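Local coordinates for tumor necrosis factor-inducible gene 6 protein (Homo sapiens, PDB 2PF5) that transfers heavy chains from inter-alpha-inhibitor to hyaluronan during matrix remodelling, its Link domain, the part modelled here, binding hyaluronan, heparin and other matrix components, at residues V2-A7 with R87-C92; G43-A48 with Y59-P64; A49-K54 with G79-R84. All blocks are in the same frame, centred on the assembly; numbering follows the deposited sequence. Where two conformers were deposited one is given.

Contact 1: V2-A7 with R87-C92; sequences VYHREA and RWDAYC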
loop_
_atom_site.group_PDB
_atom_site.type_symbol
_atom_site.label_atom_id
_atom_site.label_comp_id
_atom_site.label_asym_id
_atom_site.label_seq_id
_atom_site.Cartn_x
_atom_site.Cartn_y
_atom_site.Cartn_z
ATOM N N VAL A 2 -2.421 1.186 9.868
ATOM C CA VAL A 2 -2.217 1.051 8.431
ATOM C C VAL A 2 -3.501 0.509 7.802
ATOM O O VAL A 2 -4.195 -0.325 8.407
ATOM C CB VAL A 2 -1.025 0.092 8.171
ATOM C CG1 VAL A 2 -0.860 -0.198 6.627
ATOM C CG2 VAL A 2 0.263 0.680 8.783
ATOM N N TYR A 3 -3.831 0.962 6.598
ATOM C CA TYR A 3 -5.007 0.440 5.925
ATOM C C TYR A 3 -4.870 0.492 4.413
ATOM O O TYR A 3 -4.008 1.197 3.894
ATOM C CB TYR A 3 -6.288 1.171 6.382
ATOM C CG TYR A 3 -6.327 2.654 6.065
ATOM C CD1 TYR A 3 -6.842 3.113 4.847
ATOM C CD2 TYR A 3 -5.860 3.601 6.993
ATOM C CE1 TYR A 3 -6.881 4.474 4.560
ATOM C CE2 TYR A 3 -5.912 4.953 6.725
ATOM C CZ TYR A 3 -6.440 5.385 5.508
ATOM O OH TYR A 3 -6.505 6.734 5.217
ATOM N N HIS A 4 -5.744 -0.247 3.736
ATOM C CA HIS A 4 -5.703 -0.378 2.270
ATOM C C HIS A 4 -6.774 0.519 1.662
ATOM O O HIS A 4 -7.914 0.570 2.167
ATOM C CB HIS A 4 -5.940 -1.833 1.905
ATOM C CG HIS A 4 -6.262 -2.082 0.461
ATOM N ND1 HIS A 4 -7.537 -2.368 0.031
ATOM C CD2 HIS A 4 -5.468 -2.153 -0.638
ATOM C CE1 HIS A 4 -7.528 -2.566 -1.280
ATOM N NE2 HIS A 4 -6.282 -2.450 -1.706
ATOM N N ARG A 5 -6.445 1.174 0.549
ATOM C CA ARG A 5 -7.434 1.999 -0.154
ATOM C C ARG A 5 -7.344 1.768 -1.670
ATOM O O ARG A 5 -6.245 1.652 -2.225
ATOM C CB ARG A 5 -7.253 3.494 0.173
ATOM C CG ARG A 5 -7.739 3.977 1.558
ATOM C CD ARG A 5 -9.268 4.273 1.629
ATOM N NE ARG A 5 -9.730 4.685 2.963
ATOM C CZ ARG A 5 -9.992 3.880 3.998
ATOM N NH1 ARG A 5 -9.838 2.549 3.930
ATOM N NH2 ARG A 5 -10.390 4.418 5.136
ATOM N N GLU A 6 -8.508 1.682 -2.311
ATOM C CA GLU A 6 -8.632 1.656 -3.781
ATOM C C GLU A 6 -9.047 3.039 -4.267
ATOM O O GLU A 6 -9.719 3.789 -3.521
ATOM C CB GLU A 6 -9.790 0.757 -4.181
ATOM C CG GLU A 6 -9.576 -0.703 -3.997
ATOM C CD GLU A 6 -10.709 -1.487 -4.599
ATOM O OE1 GLU A 6 -11.788 -0.919 -4.860
ATOM O OE2 GLU A 6 -10.523 -2.678 -4.816
ATOM N N ALA A 7 -8.712 3.367 -5.525
ATOM C CA ALA A 7 -9.432 4.443 -6.225
ATOM C C ALA A 7 -10.957 4.226 -6.197
ATOM O O ALA A 7 -11.440 3.089 -6.193
ATOM C CB ALA A 7 -8.986 4.567 -7.682
ATOM N N ARG A 87 -0.518 1.575 -12.236
ATOM C CA ARG A 87 -1.747 1.755 -11.421
ATOM C C ARG A 87 -1.961 0.568 -10.460
ATOM O O ARG A 87 -2.068 -0.585 -10.871
ATOM C CB ARG A 87 -2.983 1.989 -12.308
ATOM C CG ARG A 87 -2.865 3.243 -13.176
ATOM C CD ARG A 87 -3.943 3.244 -14.220
ATOM N NE ARG A 87 -5.053 4.037 -13.721
ATOM C CZ ARG A 87 -6.274 4.078 -14.250
ATOM N NH1 ARG A 87 -7.174 4.871 -13.692
ATOM N NH2 ARG A 87 -6.607 3.329 -15.301
ATOM N N TRP A 88 -1.993 0.881 -9.168
ATOM C CA TRP A 88 -2.088 -0.127 -8.123
ATOM C C TRP A 88 -3.068 0.423 -7.082
ATOM O O TRP A 88 -3.719 1.436 -7.305
ATOM C CB TRP A 88 -0.715 -0.353 -7.481
ATOM C CG TRP A 88 0.365 -0.955 -8.432
ATOM C CD1 TRP A 88 1.456 -0.310 -8.963
ATOM C CD2 TRP A 88 0.411 -2.298 -8.935
ATOM N NE1 TRP A 88 2.206 -1.184 -9.739
ATOM C CE2 TRP A 88 1.582 -2.407 -9.744
ATOM C CE3 TRP A 88 -0.406 -3.428 -8.768
ATOM C CZ2 TRP A 88 1.950 -3.607 -10.371
ATOM C CZ3 TRP A 88 -0.055 -4.618 -9.408
ATOM C CH2 TRP A 88 1.126 -4.703 -10.196
ATOM N N ASP A 89 -3.138 -0.213 -5.914
ATOM C CA ASP A 89 -3.904 0.382 -4.837
ATOM C C ASP A 89 -2.957 1.237 -3.980
ATOM O O ASP A 89 -1.867 1.626 -4.433
ATOM C CB ASP A 89 -4.629 -0.731 -4.050
ATOM C CG ASP A 89 -5.769 -1.359 -4.837
ATOM O OD1 ASP A 89 -6.287 -0.755 -5.822
ATOM O OD2 ASP A 89 -6.172 -2.478 -4.458
ATOM N N ALA A 90 -3.345 1.513 -2.733
ATOM C CA ALA A 90 -2.531 2.318 -1.831
ATOM C C ALA A 90 -2.567 1.702 -0.429
ATOM O O ALA A 90 -3.602 1.208 0.001
ATOM C CB ALA A 90 -3.056 3.753 -1.776
ATOM N N TYR A 91 -1.429 1.746 0.256
ATOM C CA TYR A 91 -1.341 1.438 1.693
ATOM C C TYR A 91 -1.033 2.726 2.425
ATOM O O TYR A 91 0.019 3.340 2.206
ATOM C CB TYR A 91 -0.300 0.327 1.992
ATOM C CG TYR A 91 -0.875 -0.986 1.595
ATOM C CD1 TYR A 91 -0.528 -1.562 0.371
ATOM C CD2 TYR A 91 -1.858 -1.622 2.393
ATOM C CE1 TYR A 91 -1.099 -2.774 -0.041
ATOM C CE2 TYR A 91 -2.448 -2.821 1.985
ATOM C CZ TYR A 91 -2.051 -3.390 0.756
ATOM O OH TYR A 91 -2.613 -4.565 0.314
ATOM N N CYS A 92 -1.992 3.160 3.247
ATOM C CA CYS A 92 -1.896 4.398 3.993
ATOM C C CYS A 92 -1.547 4.155 5.473
ATOM O O CYS A 92 -1.941 3.149 6.072
ATOM C CB CYS A 92 -3.228 5.132 3.979
ATOM S SG CYS A 92 -3.871 5.618 2.364
HETATM O O HOH W 1 -8.419 -3.927 -4.224
HETATM O O HOH W 2 -7.186 1.365 -6.944
#
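With CG of H4 trans to its backbone N (chi1 166°), the imidazole runs forward along its own strand, toward E6, to meet D89. NE2 of H4 donates to OD2 of D89 over 2.8 Å, with an N-H...O angle of 155°. The acceptor lies practically in the imidazole plane, but the carboxylate is met from well above its own plane. Y91 leans against the same histidine: its CE2 is 3.6 Å from CB of H4, and the two rings are tilted obliquely rather than stacked. On the other face of the sheet, Y3 turns its ring the opposite way (chi1 63°, CG wedged between N and C) and lays one face over C92, whose CB sits 3.6 Å from CZ. This is a CH-pi contact, and SG, in the disulfide to C23, is close beside the ring at an oblique angle. The phenol OH of Y3 and NE of R5 both reach E26. In the conformer given, one face of the R5 guanidinium has Y3 CE1 over its centre, the planes clearly inclined.

Backbone bonds pair the strands: Y3 and C92 exchange two, each 2.9 Å between N and O, and R5 with A90 exchanges two more. Just past the end of strand 2-5, E6 runs alongside D89. Their like-charged OE2 and OD2 stay 4.4 Å apart, and a water donates to both, which probably eases their repulsion; the H4 N-H would do the same for D89. OD1 of D89 is also bonded to the backbone N of Y12. The whole is an antiparallel pairing of the first and last strands of the Link module, pinned to a helix by the C23-C92 disulfide.

Contact 2: G43-A48 with Y59-P64; sequences GFHVCA and YPIVKP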
loop_
_atom_site.group_PDB
_atom_site.type_symbol
_atom_site.label_atom_id
_atom_site.label_comp_id
_atom_site.label_asym_id
_atom_site.label_seq_id
_atom_site.Cartn_x
_atom_site.Cartn_y
_atom_site.Cartn_z
ATOM N N GLY A 43 -1.835 -8.887 12.233
ATOM C CA GLY A 43 -2.993 -9.548 11.608
ATOM C C GLY A 43 -3.497 -8.887 10.322
ATOM O O GLY A 43 -4.527 -9.290 9.795
ATOM N N PHE A 44 -2.806 -7.848 9.852
ATOM C CA PHE A 44 -3.234 -7.104 8.668
ATOM C C PHE A 44 -2.884 -7.891 7.405
ATOM O O PHE A 44 -1.708 -8.104 7.113
ATOM C CB PHE A 44 -2.544 -5.746 8.613
ATOM C CG PHE A 44 -3.029 -4.842 7.500
ATOM C CD1 PHE A 44 -4.372 -4.468 7.401
ATOM C CD2 PHE A 44 -2.121 -4.315 6.595
ATOM C CE1 PHE A 44 -4.795 -3.597 6.353
ATOM C CE2 PHE A 44 -2.528 -3.438 5.573
ATOM C CZ PHE A 44 -3.853 -3.095 5.444
ATOM N N HIS A 45 -3.917 -8.315 6.681
ATOM C CA HIS A 45 -3.810 -9.187 5.496
ATOM C C HIS A 45 -4.683 -8.567 4.397
ATOM O O HIS A 45 -5.883 -8.374 4.626
ATOM C CB HIS A 45 -4.341 -10.586 5.894
ATOM C CG HIS A 45 -4.309 -11.617 4.802
ATOM N ND1 HIS A 45 -3.436 -12.683 4.811
ATOM C CD2 HIS A 45 -5.071 -11.767 3.690
ATOM C CE1 HIS A 45 -3.646 -13.433 3.744
ATOM N NE2 HIS A 45 -4.628 -12.894 3.045
ATOM N N VAL A 46 -4.108 -8.264 3.231
ATOM C CA VAL A 46 -4.897 -7.806 2.078
ATOM C C VAL A 46 -4.241 -8.387 0.816
ATOM O O VAL A 46 -3.051 -8.203 0.610
ATOM C CB VAL A 46 -4.928 -6.255 1.932
ATOM C CG1 VAL A 46 -5.862 -5.863 0.797
ATOM C CG2 VAL A 46 -5.362 -5.552 3.227
ATOM N N CYS A 47 -5.015 -9.092 -0.003
ATOM C CA CYS A 47 -4.446 -9.648 -1.232
ATOM C C CYS A 47 -4.611 -8.646 -2.388
ATOM O O CYS A 47 -5.380 -8.874 -3.311
ATOM C CB CYS A 47 -5.023 -11.028 -1.564
ATOM S SG CYS A 47 -4.001 -11.887 -2.822
ATOM N N ALA A 48 -3.893 -7.532 -2.295
ATOM C CA ALA A 48 -3.964 -6.461 -3.295
ATOM C C ALA A 48 -2.711 -5.619 -3.233
ATOM O O ALA A 48 -2.416 -4.981 -2.203
ATOM C CB ALA A 48 -5.225 -5.581 -3.078
ATOM N N TYR A 59 2.239 -6.153 -0.871
ATOM C CA TYR A 59 0.995 -6.431 -0.120
ATOM C C TYR A 59 1.252 -7.424 0.990
ATOM O O TYR A 59 2.103 -8.292 0.841
ATOM C CB TYR A 59 -0.131 -6.939 -1.028
ATOM C CG TYR A 59 0.140 -8.204 -1.817
ATOM C CD1 TYR A 59 -0.283 -9.453 -1.342
ATOM C CD2 TYR A 59 0.744 -8.151 -3.078
ATOM C CE1 TYR A 59 -0.078 -10.626 -2.083
ATOM C CE2 TYR A 59 0.957 -9.336 -3.833
ATOM C CZ TYR A 59 0.542 -10.552 -3.327
ATOM O OH TYR A 59 0.740 -11.702 -4.052
ATOM N N PRO A 60 0.506 -7.283 2.110
ATOM C CA PRO A 60 0.772 -8.139 3.267
ATOM C C PRO A 60 0.008 -9.462 3.284
ATOM O O PRO A 60 -1.235 -9.474 3.141
ATOM C CB PRO A 60 0.348 -7.253 4.458
ATOM C CG PRO A 60 -0.743 -6.374 3.937
ATOM C CD PRO A 60 -0.513 -6.239 2.400
ATOM N N ILE A 61 0.749 -10.557 3.469
ATOM C CA ILE A 61 0.139 -11.873 3.692
ATOM C C ILE A 61 0.390 -12.362 5.123
ATOM O O ILE A 61 1.525 -12.410 5.591
ATOM C CB ILE A 61 0.614 -12.923 2.639
ATOM C CG1 ILE A 61 0.287 -12.432 1.216
ATOM C CG2 ILE A 61 0.004 -14.318 2.921
ATOM C CD1 ILE A 61 -1.206 -12.097 0.985
ATOM N N VAL A 62 -0.693 -12.722 5.813
ATOM C CA VAL A 62 -0.602 -13.302 7.165
ATOM C C VAL A 62 -0.691 -14.828 7.085
ATOM O O VAL A 62 0.058 -15.537 7.772
ATOM C CB VAL A 62 -1.704 -12.715 8.107
ATOM C CG1 VAL A 62 -1.803 -13.485 9.448
ATOM C CG2 VAL A 62 -1.458 -11.238 8.349
ATOM N N LYS A 63 -1.625 -15.326 6.271
ATOM C CA LYS A 63 -1.800 -16.765 6.056
ATOM C C LYS A 63 -1.777 -17.113 4.566
ATOM O O LYS A 63 -2.533 -16.537 3.778
ATOM C CB LYS A 63 -3.097 -17.276 6.694
ATOM C CG LYS A 63 -2.922 -17.956 8.067
ATOM C CD LYS A 63 -2.763 -16.908 9.177
ATOM C CE LYS A 63 -2.469 -17.515 10.547
ATOM N NZ LYS A 63 -1.602 -16.565 11.336
ATOM N N PRO A 64 -0.930 -18.074 4.175
ATOM C CA PRO A 64 -0.805 -18.421 2.753
ATOM C C PRO A 64 -2.030 -19.169 2.208
ATOM O O PRO A 64 -2.834 -19.695 2.989
ATOM C CB PRO A 64 0.438 -19.316 2.718
ATOM C CG PRO A 64 0.524 -19.902 4.082
ATOM C CD PRO A 64 -0.072 -18.910 5.035
#
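A Schellman motif at G43 ends helix 33-41, and the loop that leaves it, 43-48, runs alongside strand 56-61, starting where the carbonyl carbon of G43 rests on CG2 of V62. The next carbonyl, F44 O, is buried against V62 CG2 at 3.4 Å and P60 CB, and no polar atom in the model pairs with it. The ring of F44 slants across the proline, CD2 coming 3.6 Å from P60 CG, while L36, A39 and V2 pack around the same phenyl group.

H45 carries the polar half. Its CG is trans to the backbone N (chi1 180°), which swings the imidazole out over the strand, and in the conformer given ND1 accepts the N-H of V62 at 2.9 Å in a nearly straight bond (168°), somewhat tilted from the ring plane. ND1 being the acceptor, NE2 would probably carry the proton in a neutral ring. P60 O lies over one face of this imidazole and also takes the N-H of V46, N to O 3.1 Å, in the carbonyl plane. The loop thus runs beside the last residues of strand 56-61 without becoming a strand of the Link module's sheet, while 74-80 bonds to that strand's other side.

Farther along, Y59 CB presses against A48 O at 3.2 Å, and its ring has the sulfur of C47 obliquely beside it, SG being 4.2 Å from CE1.

Contact 3: A49-K54 with G79-R84; sequences AGWMAK and GIRLNR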
loop_
_atom_site.group_PDB
_atom_site.type_symbol
_atom_site.label_atom_id
_atom_site.label_comp_id
_atom_site.label_asym_id
_atom_site.label_seq_id
_atom_site.Cartn_x
_atom_site.Cartn_y
_atom_site.Cartn_z
ATOM N N ALA A 49 -1.965 -5.597 -4.338
ATOM C CA ALA A 49 -0.729 -4.841 -4.394
ATOM C C ALA A 49 -1.078 -3.352 -4.291
ATOM O O ALA A 49 -2.028 -2.883 -4.945
ATOM C CB ALA A 49 0.006 -5.141 -5.720
ATOM N N GLY A 50 -0.310 -2.619 -3.502
ATOM C CA GLY A 50 -0.489 -1.190 -3.364
ATOM C C GLY A 50 0.809 -0.422 -3.253
ATOM O O GLY A 50 1.792 -0.935 -2.735
ATOM N N TRP A 51 0.775 0.840 -3.692
ATOM C CA TRP A 51 1.841 1.799 -3.431
ATOM C C TRP A 51 2.055 2.039 -1.922
ATOM O O TRP A 51 1.099 2.093 -1.127
ATOM C CB TRP A 51 1.535 3.152 -4.093
ATOM C CG TRP A 51 1.493 3.111 -5.612
ATOM C CD1 TRP A 51 0.380 3.150 -6.413
ATOM C CD2 TRP A 51 2.630 3.054 -6.492
ATOM N NE1 TRP A 51 0.767 3.109 -7.752
ATOM C CE2 TRP A 51 2.140 3.051 -7.815
ATOM C CE3 TRP A 51 4.018 3.004 -6.279
ATOM C CZ2 TRP A 51 2.999 3.020 -8.945
ATOM C CZ3 TRP A 51 4.882 2.934 -7.401
ATOM C CH2 TRP A 51 4.356 2.956 -8.719
ATOM N N MET A 52 3.319 2.210 -1.565
ATOM C CA MET A 52 3.705 2.581 -0.210
ATOM C C MET A 52 4.862 3.559 -0.282
ATOM O O MET A 52 5.249 3.970 -1.372
ATOM C CB MET A 52 3.981 1.318 0.644
ATOM C CG MET A 52 5.290 0.614 0.326
ATOM S SD MET A 52 5.490 -1.014 1.152
ATOM C CE MET A 52 4.550 -1.972 0.051
ATOM N N ALA A 53 5.419 3.951 0.865
ATOM C CA ALA A 53 6.446 4.975 0.886
ATOM C C ALA A 53 7.617 4.625 -0.055
ATOM O O ALA A 53 7.984 3.459 -0.251
ATOM C CB ALA A 53 6.948 5.208 2.288
ATOM N N LYS A 54 8.172 5.664 -0.660
ATOM C CA LYS A 54 9.353 5.549 -1.511
ATOM C C LYS A 54 9.056 4.988 -2.904
ATOM O O LYS A 54 9.954 4.751 -3.680
ATOM C CB LYS A 54 10.444 4.721 -0.833
ATOM C CG LYS A 54 11.126 5.386 0.329
ATOM C CD LYS A 54 12.295 4.562 0.814
ATOM C CE LYS A 54 13.499 4.689 -0.129
ATOM N NZ LYS A 54 14.366 3.462 -0.275
ATOM N N GLY A 79 8.794 -4.389 -5.317
ATOM C CA GLY A 79 9.916 -3.466 -5.454
ATOM C C GLY A 79 9.567 -1.991 -5.614
ATOM O O GLY A 79 8.428 -1.630 -5.820
ATOM N N ILE A 80 10.584 -1.132 -5.556
ATOM C CA ILE A 80 10.351 0.274 -5.902
ATOM C C ILE A 80 10.311 0.325 -7.432
ATOM O O ILE A 80 11.303 -0.043 -8.090
ATOM C CB ILE A 80 11.447 1.173 -5.353
ATOM C CG1 ILE A 80 11.378 1.190 -3.800
ATOM C CG2 ILE A 80 11.321 2.617 -5.959
ATOM C CD1 ILE A 80 12.658 1.749 -3.216
ATOM N N ARG A 81 9.163 0.755 -7.948
ATOM C CA ARG A 81 8.798 0.692 -9.369
ATOM C C ARG A 81 9.437 1.843 -10.122
ATOM O O ARG A 81 9.330 3.004 -9.722
ATOM C CB ARG A 81 7.278 0.762 -9.536
ATOM C CG ARG A 81 6.467 -0.251 -8.595
ATOM C CD ARG A 81 6.844 -1.700 -8.860
ATOM N NE ARG A 81 6.628 -2.079 -10.251
ATOM C CZ ARG A 81 7.231 -3.084 -10.890
ATOM N NH1 ARG A 81 6.950 -3.271 -12.171
ATOM N NH2 ARG A 81 8.139 -3.877 -10.298
ATOM N N LEU A 82 10.105 1.509 -11.220
ATOM C CA LEU A 82 10.646 2.543 -12.083
ATOM C C LEU A 82 9.526 3.446 -12.633
ATOM O O LEU A 82 9.639 4.674 -12.638
ATOM C CB LEU A 82 11.461 1.911 -13.213
ATOM C CG LEU A 82 12.076 3.065 -14.005
ATOM C CD1 LEU A 82 13.475 3.357 -13.575
ATOM C CD2 LEU A 82 11.981 2.748 -15.445
ATOM N N ASN A 83 8.441 2.829 -13.095
ATOM C CA ASN A 83 7.363 3.555 -13.741
ATOM C C ASN A 83 6.329 3.937 -12.687
ATOM O O ASN A 83 5.559 3.081 -12.244
ATOM C CB ASN A 83 6.732 2.695 -14.833
ATOM C CG ASN A 83 5.594 3.377 -15.551
ATOM O OD1 ASN A 83 5.229 4.520 -15.270
ATOM N ND2 ASN A 83 4.982 2.641 -16.463
ATOM N N ARG A 84 6.349 5.204 -12.268
ATOM C CA ARG A 84 5.384 5.697 -11.243
ATOM C C ARG A 84 3.986 5.963 -11.779
ATOM O O ARG A 84 3.099 6.360 -11.018
ATOM C CB ARG A 84 5.932 6.920 -10.482
ATOM C CG ARG A 84 7.284 6.656 -9.772
ATOM C CD ARG A 84 7.274 5.575 -8.732
ATOM N NE ARG A 84 8.639 5.322 -8.241
ATOM C CZ ARG A 84 9.319 6.115 -7.407
ATOM N NH1 ARG A 84 8.774 7.230 -6.907
ATOM N NH2 ARG A 84 10.568 5.797 -7.077
#
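W51 reaches across to R81, N83 and R84 with its six-membered ring alone. From CB the side chain leaves with CG trans to the carbonyl carbon (chi1 -65°), and its first atoms meet nothing of segment 79-84. NE1 turns instead to the carbonyl of L14. Past the ring fusion, CZ3 finds R81 CG and R84 CD, each 3.8 Å off. The arginines come from opposite sides of the indole plane, wedging the ring's end between two aliphatic stems. CH2, the tip, touches R81 CB at 3.7 Å, with N83 O equally near, lying at the ring edge close to its plane. CZ2, on the way back, passes R84 O.

R84 is held in place by its own loop: NE donates to R81 O over 2.8 Å, almost straight down the carbonyl and in the guanidinium plane. One face of that guanidinium has K54 O above it, NH2 being 3.6 Å away, and the group also makes a cation-pi contact with Y16. R81 sends its polar end elsewhere, to E86. At the rim, I80 packs its CG2 against K54 O at 3.4 Å.

The joint is arginine stems about an indole, plus two carbonyl contacts, without a hydrogen bond between the segments. It joins the loop after strand 74-80 to the tryptophan of central strand 50-51, which also meets W88 edge to face, in this Link module's aromatic packing.

The centre of contact 1 lies about 5 Å from the centre of the chain, those of contacts 3 and 2 about 9 and 11 Å from it. Contact 1, partly buried with D89 to C92 enclosed, is strand pairing, rich in backbone bonds and charged or disulfide-linked side chains. Contact 2, also partly buried, joins a loop to a strand by two hydrogen bonds and proline packing. Contact 3 is a surface contact around one buried indole. All three reach the same sheet: W51 of contact 3 pairs its backbone with D89 and Y91 of contact 1, and the Y91 hydroxyl is probably hydrogen-bonded to A48 O of contact 2. Contacts 2 and 3 meet where Y59 packs on A49.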